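Ginlfy protein (Ginkgo biloba, PDB 4UDE) probably acts as a DNA-binding transcription factor in plant development, a LEAFY protein whose SAM oligomerisation domain is the part modelled here. Local coordinates at residues 22-27 / 63-68; 51-54 / 58-61. All coordinates share one frame; numbering follows the deposited sequence.

Interaction 1: residues 22-27 / 63-68; sequences YMTLTK and VGEKYG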
loop_
_atom_site.group_PDB
_atom_site.type_symbol
_atom_site.label_atom_id
_atom_site.label_comp_id
_atom_site.label_asym_id
_atom_site.label_seq_id
_atom_site.Cartn_x
_atom_site.Cartn_y
_atom_site.Cartn_z
ATOM N N TYR A 22 -6.846 7.667 4.619
ATOM C CA TYR A 22 -6.350 7.454 5.966
ATOM C C TYR A 22 -6.744 6.114 6.581
ATOM O O TYR A 22 -5.880 5.416 7.100
ATOM C CB TYR A 22 -6.744 8.631 6.885
ATOM C CG TYR A 22 -6.118 8.528 8.259
ATOM C CD1 TYR A 22 -4.746 8.680 8.433
ATOM C CD2 TYR A 22 -6.888 8.223 9.378
ATOM C CE1 TYR A 22 -4.157 8.559 9.692
ATOM C CE2 TYR A 22 -6.311 8.111 10.644
ATOM C CZ TYR A 22 -4.943 8.280 10.796
ATOM O OH TYR A 22 -4.347 8.174 12.036
ATOM N N MET A 23 -8.034 5.765 6.517
ATOM C CA MET A 23 -8.584 4.518 7.039
ATOM C C MET A 23 -8.124 3.272 6.269
ATOM O O MET A 23 -8.131 2.183 6.833
ATOM C CB MET A 23 -10.111 4.589 7.089
ATOM C CG MET A 23 -10.627 5.300 8.317
ATOM S SD MET A 23 -12.425 5.113 8.437
ATOM C CE MET A 23 -12.515 3.672 9.591
ATOM N N THR A 24 -7.768 3.421 4.969
ATOM C CA THR A 24 -7.213 2.312 4.187
ATOM C C THR A 24 -5.781 2.078 4.720
ATOM O O THR A 24 -5.436 0.942 5.015
ATOM C CB THR A 24 -7.244 2.627 2.688
ATOM O OG1 THR A 24 -8.603 2.890 2.277
ATOM C CG2 THR A 24 -6.633 1.514 1.853
ATOM N N LEU A 25 -4.999 3.158 4.925
ATOM C CA LEU A 25 -3.624 3.103 5.455
ATOM C C LEU A 25 -3.587 2.473 6.832
ATOM O O LEU A 25 -2.758 1.596 7.090
ATOM C CB LEU A 25 -2.952 4.500 5.479
ATOM C CG LEU A 25 -2.766 5.162 4.114
ATOM C CD1 LEU A 25 -2.290 6.601 4.247
ATOM C CD2 LEU A 25 -1.822 4.354 3.236
ATOM N N THR A 26 -4.508 2.919 7.702
ATOM C CA THR A 26 -4.708 2.445 9.072
ATOM C C THR A 26 -4.954 0.931 9.060
ATOM O O THR A 26 -4.341 0.218 9.847
ATOM C CB THR A 26 -5.848 3.267 9.727
ATOM O OG1 THR A 26 -5.291 4.482 10.225
ATOM C CG2 THR A 26 -6.521 2.550 10.853
ATOM N N LYS A 27 -5.834 0.454 8.175
ATOM C CA LYS A 27 -6.112 -0.962 8.097
ATOM C C LYS A 27 -4.895 -1.768 7.608
ATOM O O LYS A 27 -4.619 -2.824 8.163
ATOM C CB LYS A 27 -7.369 -1.242 7.250
ATOM C CG LYS A 27 -7.856 -2.698 7.336
ATOM C CD LYS A 27 -8.133 -3.236 8.742
ATOM C CE LYS A 27 -9.353 -2.627 9.389
ATOM N NZ LYS A 27 -9.546 -3.142 10.770
ATOM N N VAL A 63 -12.775 3.679 -6.394
ATOM C CA VAL A 63 -12.209 3.060 -7.612
ATOM C C VAL A 63 -10.751 3.504 -7.841
ATOM O O VAL A 63 -9.892 2.648 -8.058
ATOM C CB VAL A 63 -13.120 3.283 -8.859
ATOM C CG1 VAL A 63 -12.560 2.600 -10.105
ATOM C CG2 VAL A 63 -14.535 2.787 -8.587
ATOM N N GLY A 64 -10.491 4.817 -7.731
ATOM C CA GLY A 64 -9.166 5.423 -7.912
ATOM C C GLY A 64 -8.148 5.057 -6.844
ATOM O O GLY A 64 -6.935 5.109 -7.084
ATOM N N GLU A 65 -8.644 4.716 -5.639
ATOM C CA GLU A 65 -7.867 4.226 -4.489
ATOM C C GLU A 65 -7.302 2.809 -4.810
ATOM O O GLU A 65 -6.134 2.535 -4.514
ATOM C CB GLU A 65 -8.800 4.179 -3.278
ATOM C CG GLU A 65 -8.119 3.978 -1.958
ATOM C CD GLU A 65 -8.958 4.336 -0.749
ATOM O OE1 GLU A 65 -10.211 4.376 -0.831
ATOM O OE2 GLU A 65 -8.332 4.557 0.308
ATOM N N LYS A 66 -8.112 1.935 -5.459
ATOM C CA LYS A 66 -7.672 0.587 -5.877
ATOM C C LYS A 66 -6.556 0.713 -6.925
ATOM O O LYS A 66 -5.532 0.036 -6.819
ATOM C CB LYS A 66 -8.841 -0.253 -6.455
ATOM C CG LYS A 66 -9.861 -0.707 -5.403
ATOM C CD LYS A 66 -10.955 -1.589 -5.987
ATOM C CE LYS A 66 -11.979 -1.944 -4.937
ATOM N NZ LYS A 66 -13.104 -2.739 -5.493
ATOM N N TYR A 67 -6.752 1.603 -7.917
ATOM C CA TYR A 67 -5.746 1.895 -8.938
ATOM C C TYR A 67 -4.508 2.595 -8.331
ATOM O O TYR A 67 -3.390 2.305 -8.751
ATOM C CB TYR A 67 -6.352 2.727 -10.092
ATOM C CG TYR A 67 -7.193 1.885 -11.022
ATOM C CD1 TYR A 67 -6.598 1.021 -11.942
ATOM C CD2 TYR A 67 -8.581 1.908 -10.948
ATOM C CE1 TYR A 67 -7.369 0.205 -12.770
ATOM C CE2 TYR A 67 -9.363 1.107 -11.780
ATOM C CZ TYR A 67 -8.752 0.269 -12.703
ATOM O OH TYR A 67 -9.518 -0.514 -13.534
ATOM N N GLY A 68 -4.730 3.456 -7.335
ATOM C CA GLY A 68 -3.693 4.190 -6.595
ATOM C C GLY A 68 -2.705 3.327 -5.831
ATOM O O GLY A 68 -1.503 3.613 -5.830
#
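Thr24 and Glu65 reach for each other from opposite directions, and their meeting is the whole of this contact. The threonine hydroxyl donates to the carboxylate: OG1 of Thr24 lies 2.6 Å from OE2 of Glu65, a short hydrogen bond. It does not come in flat. The hydroxyl sits above the carboxylate, with its approach tilted 54° out of that plane. The second oxygen takes no part in the bond, since Glu65 OE1 stays 3.8 Å from Thr24 OG1. Behind the hydroxyl, CB of Thr24 is 3.3 Å from the same OE2, while the CG2 methyl passes at 3.8 Å from OE2 of Glu65.

Two torsions set this up. Thr24 carries OG1 beside its backbone N and opposite the carbonyl carbon (chi1 -58°), which turns the hydroxyl across the gap. The glutamate leaves its helix with CG trans to the backbone N (chi1 -168°) and runs on extended, carrying its carboxylate about half way across the gap between the backbones; the CA atoms of Thr24 and Glu65 are 8.9 Å apart. Both residues are buried, and only 80 Å² of surface is lost between the segments, so here the two helices are bridged by side-chain ends and do not pack ridge against groove.

The carboxylate is also held elsewhere: OE1 forms a salt bridge with Arg21 NE and accepts a hydrogen bond from the backbone N of Leu62, just ahead of helix 63-83. That arginine and the helix start probably favour the charged form of Glu65. On another side of helix 22-30, Leu25 packs on Leu8, Glu12 and Phe15 of helix 2-15. Helix 22-30 is thus tied to the first turn of the long C-terminal helix within the five-helix bundle of a SAM domain.

Interaction 2: residues 51-54 / 58-61; sequences RTLV and RVDL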
loop_
_atom_site.group_PDB
_atom_site.type_symbol
_atom_site.label_atom_id
_atom_site.label_comp_id
_atom_site.label_asym_id
_atom_site.label_seq_id
_atom_site.Cartn_x
_atom_site.Cartn_y
_atom_site.Cartn_z
ATOM N N ARG A 51 -8.552 -7.170 -2.834
ATOM C CA ARG A 51 -9.769 -7.963 -2.686
ATOM C C ARG A 51 -10.011 -8.317 -1.189
ATOM O O ARG A 51 -11.145 -8.241 -0.715
ATOM C CB ARG A 51 -9.637 -9.237 -3.533
ATOM C CG ARG A 51 -10.952 -9.809 -4.030
ATOM C CD ARG A 51 -10.748 -11.064 -4.888
ATOM N NE ARG A 51 -9.896 -10.830 -6.065
ATOM C CZ ARG A 51 -8.668 -11.329 -6.223
ATOM N NH1 ARG A 51 -8.129 -12.101 -5.282
ATOM N NH2 ARG A 51 -7.971 -11.056 -7.319
ATOM N N THR A 52 -8.949 -8.703 -0.469
ATOM C CA THR A 52 -8.936 -9.037 0.966
ATOM C C THR A 52 -9.404 -7.808 1.804
ATOM O O THR A 52 -10.215 -7.959 2.709
ATOM C CB THR A 52 -7.508 -9.540 1.322
ATOM O OG1 THR A 52 -7.314 -10.784 0.660
ATOM C CG2 THR A 52 -7.257 -9.722 2.810
ATOM N N LEU A 53 -8.888 -6.605 1.495
ATOM C CA LEU A 53 -9.284 -5.376 2.179
ATOM C C LEU A 53 -10.820 -5.173 2.150
ATOM O O LEU A 53 -11.426 -4.886 3.186
ATOM C CB LEU A 53 -8.571 -4.173 1.548
ATOM C CG LEU A 53 -7.146 -3.898 2.005
ATOM C CD1 LEU A 53 -6.423 -2.974 1.008
ATOM C CD2 LEU A 53 -7.138 -3.259 3.350
ATOM N N VAL A 54 -11.437 -5.349 0.969
ATOM C CA VAL A 54 -12.880 -5.173 0.739
ATOM C C VAL A 54 -13.683 -6.347 1.323
ATOM O O VAL A 54 -14.604 -6.117 2.093
ATOM C CB VAL A 54 -13.205 -4.992 -0.785
ATOM C CG1 VAL A 54 -14.716 -4.933 -1.035
ATOM C CG2 VAL A 54 -12.507 -3.769 -1.379
ATOM N N ARG A 58 -13.460 -5.381 5.202
ATOM C CA ARG A 58 -14.594 -4.488 4.954
ATOM C C ARG A 58 -14.196 -3.021 4.835
ATOM O O ARG A 58 -14.956 -2.135 5.232
ATOM C CB ARG A 58 -15.756 -4.730 5.958
ATOM C CG ARG A 58 -16.107 -6.211 6.151
ATOM C CD ARG A 58 -17.562 -6.430 6.502
ATOM N NE ARG A 58 -18.242 -7.009 5.351
ATOM C CZ ARG A 58 -19.424 -6.627 4.876
ATOM N NH1 ARG A 58 -20.121 -5.678 5.490
ATOM N NH2 ARG A 58 -19.936 -7.218 3.809
ATOM N N VAL A 59 -13.022 -2.763 4.230
ATOM C CA VAL A 59 -12.599 -1.387 4.018
ATOM C C VAL A 59 -13.324 -0.828 2.788
ATOM O O VAL A 59 -13.537 -1.544 1.811
ATOM C CB VAL A 59 -11.049 -1.113 4.059
ATOM C CG1 VAL A 59 -10.314 -2.121 4.926
ATOM C CG2 VAL A 59 -10.429 -1.058 2.682
ATOM N N ASP A 60 -13.785 0.408 2.875
ATOM C CA ASP A 60 -14.439 1.025 1.728
ATOM C C ASP A 60 -13.348 1.632 0.833
ATOM O O ASP A 60 -12.626 2.548 1.262
ATOM C CB ASP A 60 -15.445 2.096 2.176
ATOM C CG ASP A 60 -16.181 2.764 1.029
ATOM O OD1 ASP A 60 -16.676 2.033 0.126
ATOM O OD2 ASP A 60 -16.275 4.009 1.035
ATOM N N LEU A 61 -13.175 1.068 -0.359
ATOM C CA LEU A 61 -12.182 1.566 -1.315
ATOM C C LEU A 61 -12.865 2.234 -2.494
ATOM O O LEU A 61 -13.695 1.606 -3.151
ATOM C CB LEU A 61 -11.285 0.439 -1.859
ATOM C CG LEU A 61 -10.371 -0.274 -0.879
ATOM C CD1 LEU A 61 -9.670 -1.435 -1.558
ATOM C CD2 LEU A 61 -9.362 0.669 -0.296
#
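Leu53 O accepts the backbone N-H of Val59 at 2.9 Å from Val59 N, with an almost straight angle of 174° at the hydrogen. The bond marks where helix 43-55 of the SAM domain gives way to the linker that leads into its last helix. Arg58 makes the turn: it is the first residue to abandon helical geometry, and its positive phi (54°) puts it in the left-handed region, which turns the chain back across the last turn of the helix it has just left. The Val59 N-H stands above the plane of the Leu53 carbonyl and does not lie on a lone pair. One residue on, Val54 O receives a CA-H...O contact from Arg58 CA at 3.3 Å.

Once the chain has turned, apolar side chains fill the fold-back. Val59 sets both methyls against Leu53: CG1 touches CD2 of Leu53 at 3.7 Å, and CG2 lies 3.8 Å from CB of Leu53. The two side chains are set at a slant to one another. Val59 chi1, at -27°, falls well short of a staggered position, a somewhat strained turn that sets CG1 3.5 Å from Leu53 O, over the very carbonyl its own backbone binds.

Further along, Leu61 directs its CB toward helix 43-55. Asp60, in between, turns outward and has a weak, long ion pair with Arg21. Helix 22-30 adds Lys27, which touches both Leu53 and Val59, and from helix 63-83 Lys66 lies on Val54 and Leu61. Although the CB of Val54 is directed away from the linker, one of its branches still reaches it: CG2 of Val54 meets the CD1 methyl of Leu61 at 3.7 Å.

In the fold
Interaction 2 is nested in the chain loop that interaction 1 closes, and their centres are 9 Å apart on the same side of the chain's centre. Leu61 joins them: its CD2 lies 3.5 Å from Thr24 OG1, packing against the hydroxyl that interaction 1 uses, and its CD1 is 3.9 Å from CG of Lys66. A second point of touch is Lys27, whose CG is 3.5 Å from Val59 CG1. Glu65 OE1 also lies 3.7 Å from the Asp60 backbone O, a packing contact. The two interactions together bring helix 22-30, the end of helix 43-55, the linker and the start of helix 63-83 into one corner of the SAM fold.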